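Local coordinates for protein putrescine aminotransferase (PDB 6GWI) that probably transfers amino groups from amines such as putrescine to keto acid or aldehyde acceptors, using pyridoxal-5'-phosphate as cofactor, at residues 397-402 with 412-417; 403-408 with 440-445. All coordinates share one frame; numbering follows the deposited sequence.

Contact 1: 397-402 with 412-417; sequences AGNLCR and MRSVGD
Ser-414 OG donates its hydrogen to the side-chain carbonyl of Asn-399, 2.9 Å to OD1, lying in the plane of that carbonyl. The hydroxyl reaches it because chi1 of 56° sets OG between the serine's own N and carbonyl carbon, facing the helix. A second bond sits near the helix start, where the amide of Gly-398 gives its hydrogen to Asp-417 OD1 at 3.0 Å, meeting the carboxylate from above its plane. Gly-398 lets the turn after the strand come close: its CA approaches Gly-416 O to 3.3 Å in a CA-H...O contact, and a CB on this residue would collide with that oxygen.

Arg-402 carries the other end. Its CG, anti to the backbone N (chi1 173°), lies 3.5 Å from Met-412 O, a buried oxygen without a partner in the model. CD covers one face of the Arg-413 guanidinium, 3.4 Å from NH1; Phe-86 of the second subunit makes a cation-pi contact with the same arginine. The guanidinium planes are 17° apart, with Arg-402 NH1 and Arg-413 NH2 at 3.8 Å, like charges held close, probably at some cost. A water in the Arg-402 guanidinium plane accepts from NH1 and donates to Ser-414 O. With an alanine here, that water and the Arg-413 guanidinium would probably both be held less firmly.

Segment 397-402 runs antiparallel to edge strand 413-415, between strand 418-421, met through Met-419, and helix 429-450, consistent with the C-terminal domain of fold-type I PLP enzymes.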
ATOM      1  N   ALA B 397     -11.632 -25.153  19.098  1.00 40.21           N
ATOM      2  CA  ALA B 397     -13.057 -24.876  19.235  1.00 46.11           C
ATOM      3  C   ALA B 397     -13.489 -23.729  18.329  1.00 46.36           C
ATOM      4  O   ALA B 397     -14.539 -23.801  17.681  1.00 37.40           O
ATOM      5  CB  ALA B 397     -13.388 -24.556  20.694  1.00 56.74           C
ATOM      6  N   GLY B 398     -12.692 -22.658  18.278  1.00 42.67           N
ATOM      7  CA  GLY B 398     -13.074 -21.502  17.483  1.00 32.45           C
ATOM      8  C   GLY B 398     -13.059 -21.782  15.991  1.00 38.94           C
ATOM      9  O   GLY B 398     -13.989 -21.410  15.269  1.00 40.49           O
ATOM     10  N   ASN B 399     -12.002 -22.438  15.507  1.00 39.17           N
ATOM     11  CA  ASN B 399     -11.935 -22.777  14.088  1.00 41.52           C
ATOM     12  C   ASN B 399     -13.059 -23.728  13.698  1.00 44.60           C
ATOM     13  O   ASN B 399     -13.611 -23.629  12.595  1.00 29.82           O
ATOM     14  CB  ASN B 399     -10.578 -23.394  13.754  1.00 39.21           C
ATOM     15  CG  ASN B 399      -9.436 -22.415  13.920  1.00 49.97           C
ATOM     16  OD1 ASN B 399      -9.648 -21.207  14.028  1.00 45.85           O
ATOM     17  ND2 ASN B 399      -8.215 -22.930  13.931  1.00 64.61           N
ATOM     18  N   LEU B 400     -13.398 -24.674  14.578  1.00 40.88           N
ATOM     19  CA  LEU B 400     -14.506 -25.580  14.300  1.00 43.29           C
ATOM     20  C   LEU B 400     -15.819 -24.816  14.198  1.00 35.30           C
ATOM     21  O   LEU B 400     -16.602 -25.025  13.264  1.00 34.68           O
ATOM     22  CB  LEU B 400     -14.594 -26.656  15.382  1.00 42.59           C
ATOM     23  CG  LEU B 400     -15.755 -27.642  15.236  1.00 49.33           C
ATOM     24  CD1 LEU B 400     -15.703 -28.364  13.894  1.00 45.81           C
ATOM     25  CD2 LEU B 400     -15.737 -28.646  16.380  1.00 43.92           C
ATOM     26  N   CYS B 401     -16.085 -23.931  15.162  1.00 29.56           N
ATOM     27  CA  CYS B 401     -17.282 -23.101  15.088  1.00 40.01           C
ATOM     28  C   CYS B 401     -17.286 -22.259  13.819  1.00 43.68           C
ATOM     29  O   CYS B 401     -18.326 -22.110  13.169  1.00 30.39           O
ATOM     30  CB  CYS B 401     -17.377 -22.205  16.321  1.00 41.72           C
ATOM     31  SG  CYS B 401     -18.930 -21.295  16.439  1.00 41.14           S
ATOM     32  N   ARG B 402     -16.128 -21.700  13.453  1.00 32.11           N
ATOM     33  CA  ARG B 402     -16.019 -20.898  12.238  1.00 32.15           C
ATOM     34  C   ARG B 402     -16.389 -21.707  11.000  1.00 33.49           C
ATOM     35  O   ARG B 402     -17.134 -21.233  10.134  1.00 33.96           O
ATOM     36  CB  ARG B 402     -14.595 -20.357  12.110  1.00 27.64           C
ATOM     37  CG  ARG B 402     -14.290 -19.641  10.803  1.00 35.47           C
ATOM     38  CD  ARG B 402     -12.790 -19.559  10.592  1.00 36.58           C
ATOM     39  NE  ARG B 402     -12.235 -20.874  10.288  1.00 31.99           N
ATOM     40  CZ  ARG B 402     -10.947 -21.185  10.377  1.00 40.19           C
ATOM     41  NH1 ARG B 402     -10.067 -20.275  10.770  1.00 41.20           N
ATOM     42  NH2 ARG B 402     -10.543 -22.412  10.076  1.00 44.73           N
ATOM     43  N   MET B 412     -18.526 -16.007  10.037  1.00 34.40           N
ATOM     44  CA  MET B 412     -18.171 -15.504  11.359  1.00 34.82           C
ATOM     45  C   MET B 412     -16.801 -16.063  11.704  1.00 38.04           C
ATOM     46  O   MET B 412     -16.626 -17.283  11.769  1.00 37.97           O
ATOM     47  CB  MET B 412     -19.226 -15.899  12.392  1.00 33.41           C
ATOM     48  CG  MET B 412     -18.884 -15.581  13.836  1.00 41.96           C
ATOM     49  SD  MET B 412     -20.384 -15.489  14.829  1.00 46.69           S
ATOM     50  CE  MET B 412     -21.099 -17.088  14.488  1.00 75.99           C
ATOM     51  N   ARG B 413     -15.836 -15.172  11.914  1.00 31.43           N
ATOM     52  CA  ARG B 413     -14.443 -15.569  12.037  1.00 31.34           C
ATOM     53  C   ARG B 413     -14.079 -15.918  13.476  1.00 26.65           C
ATOM     54  O   ARG B 413     -14.796 -15.611  14.430  1.00 23.90           O
ATOM     55  CB  ARG B 413     -13.518 -14.468  11.520  1.00 39.84           C
ATOM     56  CG  ARG B 413     -13.694 -14.161  10.042  1.00 46.70           C
ATOM     57  CD  ARG B 413     -13.498 -15.384   9.142  1.00 50.04           C
ATOM     58  NE  ARG B 413     -12.111 -15.838   9.071  1.00 45.73           N
ATOM     59  CZ  ARG B 413     -11.718 -16.929   8.420  1.00 54.16           C
ATOM     60  NH1 ARG B 413     -12.608 -17.677   7.781  1.00 61.93           N
ATOM     61  NH2 ARG B 413     -10.437 -17.274   8.403  1.00 44.78           N
ATOM     62  N   SER B 414     -12.929 -16.574  13.615  1.00 28.93           N
ATOM     63  CA  SER B 414     -12.408 -17.017  14.898  1.00 37.83           C
ATOM     64  C   SER B 414     -11.012 -16.451  15.106  1.00 32.86           C
ATOM     65  O   SER B 414     -10.174 -16.507  14.200  1.00 26.98           O
ATOM     66  CB  SER B 414     -12.375 -18.546  14.961  1.00 33.88           C
ATOM     67  OG  SER B 414     -11.631 -19.077  13.876  1.00 34.14           O
ATOM     68  N   VAL B 415     -10.774 -15.894  16.289  1.00 31.26           N
ATOM     69  CA  VAL B 415      -9.434 -15.543  16.753  1.00 28.77           C
ATOM     70  C   VAL B 415      -9.193 -16.422  17.974  1.00 29.50           C
ATOM     71  O   VAL B 415      -9.711 -16.144  19.062  1.00 30.98           O
ATOM     72  CB  VAL B 415      -9.293 -14.057  17.087  1.00 26.87           C
ATOM     73  CG1 VAL B 415      -7.875 -13.754  17.568  1.00 27.23           C
ATOM     74  CG2 VAL B 415      -9.646 -13.202  15.869  1.00 29.06           C
ATOM     75  N   GLY B 416      -8.415 -17.481  17.800  1.00 32.71           N
ATOM     76  CA  GLY B 416      -8.371 -18.522  18.812  1.00 42.84           C
ATOM     77  C   GLY B 416      -9.774 -19.049  19.054  1.00 38.41           C
ATOM     78  O   GLY B 416     -10.452 -19.524  18.134  1.00 29.52           O
ATOM     79  N   ASP B 417     -10.240 -18.942  20.299  1.00 36.54           N
ATOM     80  CA  ASP B 417     -11.577 -19.382  20.677  1.00 33.61           C
ATOM     81  C   ASP B 417     -12.542 -18.211  20.854  1.00 39.59           C
ATOM     82  O   ASP B 417     -13.523 -18.316  21.598  1.00 39.39           O
ATOM     83  CB  ASP B 417     -11.510 -20.220  21.955  1.00 33.22           C
ATOM     84  CG  ASP B 417     -10.977 -21.626  21.709  1.00 33.34           C
ATOM     85  OD1 ASP B 417     -10.806 -22.011  20.533  1.00 35.35           O
ATOM     86  OD2 ASP B 417     -10.727 -22.348  22.697  1.00 46.01           O
TER
HETATM   87  O   HOH W   1     -10.332 -17.394  11.681  1.00 39.03           O

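Contact 2: 403-408 with 440-445; sequences DLCFAN and RRALDE
Polar contacts between the two segments converge on the side chain of Asn-408, whose ND2 donates to Glu-445 OE1 at 2.8 Å. The oxygen lies in the amide plane and is met on the syn side, 25° out of the carboxylate plane. The same nitrogen gives its other hydrogen to Leu-404 O, 2.9 Å away, and two bonds from one NH2 fix the rotation of the amide. Leu-404 O is itself held twice, since the backbone N of Asn-408 reaches it from the opposite face. On the far side of the amide, OD1 rests against the side chain of Arg-441, 3.1 Å from CD.

Apolar packing fills the rest. Ala-442 CB points at the other helix and touches Cys-405 SG at 3.3 Å; with so small a residue here, the CA atoms of Cys-405 and Ala-442 come within 5.2 Å. Leu-404 crosses Glu-445, its CD1 3.8 Å from the glutamate CB, and its own CB faces Ala-442. The axes of 403-407 and 440-445 pass 8.6 Å apart, their N-to-C directions 130° apart.

The chemistry is thus mixed: a small apolar centre, edged by an amide that ties segment 403-408 to a carboxylate. That carboxylate probably keeps its negative charge, with Asn-408 as a neutral donor.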
ATOM      1  N   ASP B 403     -15.835 -22.914  10.872  1.00 30.00           N
ATOM      2  CA  ASP B 403     -16.112 -23.732   9.696  1.00 36.55           C
ATOM      3  C   ASP B 403     -17.563 -24.198   9.683  1.00 36.87           C
ATOM      4  O   ASP B 403     -18.179 -24.306   8.616  1.00 38.36           O
ATOM      5  CB  ASP B 403     -15.160 -24.927   9.650  1.00 36.39           C
ATOM      6  CG  ASP B 403     -13.705 -24.507   9.558  1.00 35.31           C
ATOM      7  OD1 ASP B 403     -13.441 -23.364   9.137  1.00 46.77           O
ATOM      8  OD2 ASP B 403     -12.825 -25.321   9.900  1.00 43.07           O
ATOM      9  N   LEU B 404     -18.121 -24.495  10.858  1.00 32.86           N
ATOM     10  CA  LEU B 404     -19.524 -24.882  10.927  1.00 34.94           C
ATOM     11  C   LEU B 404     -20.446 -23.712  10.606  1.00 38.25           C
ATOM     12  O   LEU B 404     -21.532 -23.917  10.054  1.00 34.21           O
ATOM     13  CB  LEU B 404     -19.845 -25.454  12.306  1.00 43.99           C
ATOM     14  CG  LEU B 404     -19.300 -26.859  12.579  1.00 39.50           C
ATOM     15  CD1 LEU B 404     -19.549 -27.250  14.029  1.00 44.76           C
ATOM     16  CD2 LEU B 404     -19.914 -27.890  11.635  1.00 41.67           C
ATOM     17  N   CYS B 405     -20.049 -22.487  10.960  1.00 30.94           N
ATOM     18  CA  CYS B 405     -20.828 -21.319  10.565  1.00 28.59           C
ATOM     19  C   CYS B 405     -20.874 -21.189   9.050  1.00 28.44           C
ATOM     20  O   CYS B 405     -21.945 -21.014   8.458  1.00 27.48           O
ATOM     21  CB  CYS B 405     -20.241 -20.060  11.199  1.00 36.14           C
ATOM     22  SG  CYS B 405     -20.694 -19.861  12.929  1.00 39.83           S
ATOM     23  N   PHE B 406     -19.711 -21.288   8.402  1.00 41.50           N
ATOM     24  CA  PHE B 406     -19.667 -21.186   6.950  1.00 44.32           C
ATOM     25  C   PHE B 406     -20.509 -22.281   6.309  1.00 45.91           C
ATOM     26  O   PHE B 406     -21.238 -22.031   5.340  1.00 29.55           O
ATOM     27  CB  PHE B 406     -18.218 -21.262   6.467  1.00 39.90           C
ATOM     28  CG  PHE B 406     -18.062 -21.065   4.988  1.00 50.28           C
ATOM     29  CD1 PHE B 406     -17.999 -22.150   4.131  1.00 57.25           C
ATOM     30  CD2 PHE B 406     -17.992 -19.790   4.453  1.00 38.60           C
ATOM     31  CE1 PHE B 406     -17.863 -21.966   2.767  1.00 40.34           C
ATOM     32  CE2 PHE B 406     -17.854 -19.602   3.093  1.00 47.78           C
ATOM     33  CZ  PHE B 406     -17.791 -20.691   2.249  1.00 39.02           C
ATOM     34  N   ALA B 407     -20.423 -23.505   6.841  1.00 49.75           N
ATOM     35  CA  ALA B 407     -21.231 -24.606   6.330  1.00 44.56           C
ATOM     36  C   ALA B 407     -22.723 -24.344   6.491  1.00 44.13           C
ATOM     37  O   ALA B 407     -23.525 -24.823   5.682  1.00 38.59           O
ATOM     38  CB  ALA B 407     -20.841 -25.906   7.037  1.00 33.78           C
ATOM     39  N   ASN B 408     -23.118 -23.593   7.519  1.00 43.54           N
ATOM     40  CA  ASN B 408     -24.517 -23.230   7.712  1.00 41.94           C
ATOM     41  C   ASN B 408     -24.900 -21.945   6.987  1.00 46.27           C
ATOM     42  O   ASN B 408     -26.055 -21.521   7.079  1.00 42.06           O
ATOM     43  CB  ASN B 408     -24.843 -23.075   9.206  1.00 46.49           C
ATOM     44  CG  ASN B 408     -25.151 -24.402   9.881  1.00 50.18           C
ATOM     45  OD1 ASN B 408     -26.260 -24.925   9.765  1.00 48.92           O
ATOM     46  ND2 ASN B 408     -24.183 -24.933  10.619  1.00 48.92           N
ATOM     47  N   ARG B 440     -26.238 -19.724  16.389  1.00 36.95           N
ATOM     48  CA  ARG B 440     -26.646 -20.681  17.411  1.00 41.47           C
ATOM     49  C   ARG B 440     -26.605 -22.105  16.870  1.00 50.76           C
ATOM     50  O   ARG B 440     -26.175 -23.032  17.566  1.00 53.26           O
ATOM     51  CB  ARG B 440     -28.055 -20.354  17.902  1.00 37.79           C
ATOM     52  CG  ARG B 440     -28.506 -21.188  19.090  1.00 52.37           C
ATOM     53  CD  ARG B 440     -29.920 -20.824  19.517  1.00 62.42           C
ATOM     54  NE  ARG B 440     -30.063 -19.415  19.875  1.00 72.76           N
ATOM     55  CZ  ARG B 440     -29.863 -18.904  21.085  1.00 88.74           C
ATOM     56  NH1 ARG B 440     -29.496 -19.677  22.100  1.00 61.76           N
ATOM     57  NH2 ARG B 440     -30.035 -17.603  21.278  1.00143.21           N
ATOM     58  N   ARG B 441     -27.048 -22.295  15.625  1.00 36.43           N
ATOM     59  CA  ARG B 441     -26.994 -23.615  15.008  1.00 60.43           C
ATOM     60  C   ARG B 441     -25.562 -24.132  14.953  1.00 50.52           C
ATOM     61  O   ARG B 441     -25.301 -25.296  15.278  1.00 39.74           O
ATOM     62  CB  ARG B 441     -27.607 -23.550  13.608  1.00 77.34           C
ATOM     63  CG  ARG B 441     -27.845 -24.898  12.948  1.00 75.38           C
ATOM     64  CD  ARG B 441     -28.715 -24.740  11.704  1.00 67.55           C
ATOM     65  NE  ARG B 441     -29.969 -24.050  12.005  0.99 61.42           N
ATOM     66  CZ  ARG B 441     -30.725 -23.429  11.104  0.51 54.38           C
ATOM     67  NH1 ARG B 441     -30.362 -23.398   9.827  0.91 54.80           N
ATOM     68  NH2 ARG B 441     -31.845 -22.830  11.484  0.90 54.37           N
ATOM     69  N   ALA B 442     -24.616 -23.274  14.562  1.00 41.38           N
ATOM     70  CA  ALA B 442     -23.215 -23.679  14.526  1.00 41.08           C
ATOM     71  C   ALA B 442     -22.679 -23.922  15.931  1.00 42.26           C
ATOM     72  O   ALA B 442     -21.884 -24.844  16.147  1.00 38.43           O
ATOM     73  CB  ALA B 442     -22.383 -22.616  13.810  1.00 47.93           C
ATOM     74  N   LEU B 443     -23.098 -23.104  16.898  1.00 44.42           N
ATOM     75  CA  LEU B 443     -22.682 -23.330  18.276  1.00 43.21           C
ATOM     76  C   LEU B 443     -23.214 -24.662  18.788  1.00 46.37           C
ATOM     77  O   LEU B 443     -22.488 -25.420  19.440  1.00 53.18           O
ATOM     78  CB  LEU B 443     -23.157 -22.182  19.164  1.00 35.09           C
ATOM     79  CG  LEU B 443     -22.485 -20.823  18.968  1.00 34.66           C
ATOM     80  CD1 LEU B 443     -23.281 -19.758  19.706  1.00 37.31           C
ATOM     81  CD2 LEU B 443     -21.047 -20.847  19.450  1.00 40.67           C
ATOM     82  N   ASP B 444     -24.483 -24.964  18.501  1.00 44.33           N
ATOM     83  CA  ASP B 444     -25.037 -26.264  18.857  1.00 54.12           C
ATOM     84  C   ASP B 444     -24.186 -27.392  18.285  1.00 46.67           C
ATOM     85  O   ASP B 444     -23.812 -28.330  18.998  1.00 44.63           O
ATOM     86  CB  ASP B 444     -26.476 -26.386  18.349  1.00 60.12           C
ATOM     87  CG  ASP B 444     -27.430 -25.440  19.048  1.00 49.03           C
ATOM     88  OD1 ASP B 444     -27.074 -24.909  20.120  1.00 46.99           O
ATOM     89  OD2 ASP B 444     -28.545 -25.235  18.525  1.00 51.71           O
ATOM     90  N   GLU B 445     -23.878 -27.322  16.986  1.00 44.35           N
ATOM     91  CA  GLU B 445     -23.111 -28.385  16.347  1.00 47.84           C
ATOM     92  C   GLU B 445     -21.676 -28.423  16.857  1.00 49.95           C
ATOM     93  O   GLU B 445     -21.078 -29.502  16.939  1.00 38.97           O
ATOM     94  CB  GLU B 445     -23.140 -28.216  14.825  1.00 33.78           C
ATOM     95  CG  GLU B 445     -24.515 -28.475  14.209  1.00 39.09           C
ATOM     96  CD  GLU B 445     -24.697 -27.844  12.835  1.00 46.02           C
ATOM     97  OE1 GLU B 445     -23.786 -27.127  12.369  1.00 48.91           O
ATOM     98  OE2 GLU B 445     -25.758 -28.075  12.217  1.00 48.44           O
TER

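How the contacts relate
Helix 397-407 is common to both contacts: its first half packs on strand 413-415 in contact 1, and its second half, with Asn-408, on helix 429-450 in contact 2. The centres lie about 10 Å apart, and the segments alternate along the chain, 397-402, 403-408, 412-417, then 440-445. Direct packing joins them, with Cys-401 SG 3.7 Å from Leu-443 CD2. Leu-443 also reaches strand 376-381, so both helices pack on the antiparallel sheet, consistent with the small C-terminal domain of fold-type I PLP enzymes. Contact 1 meets the second subunit, whereas contact 2 touches no other chain of the dimer and lies farther from the chain's centre.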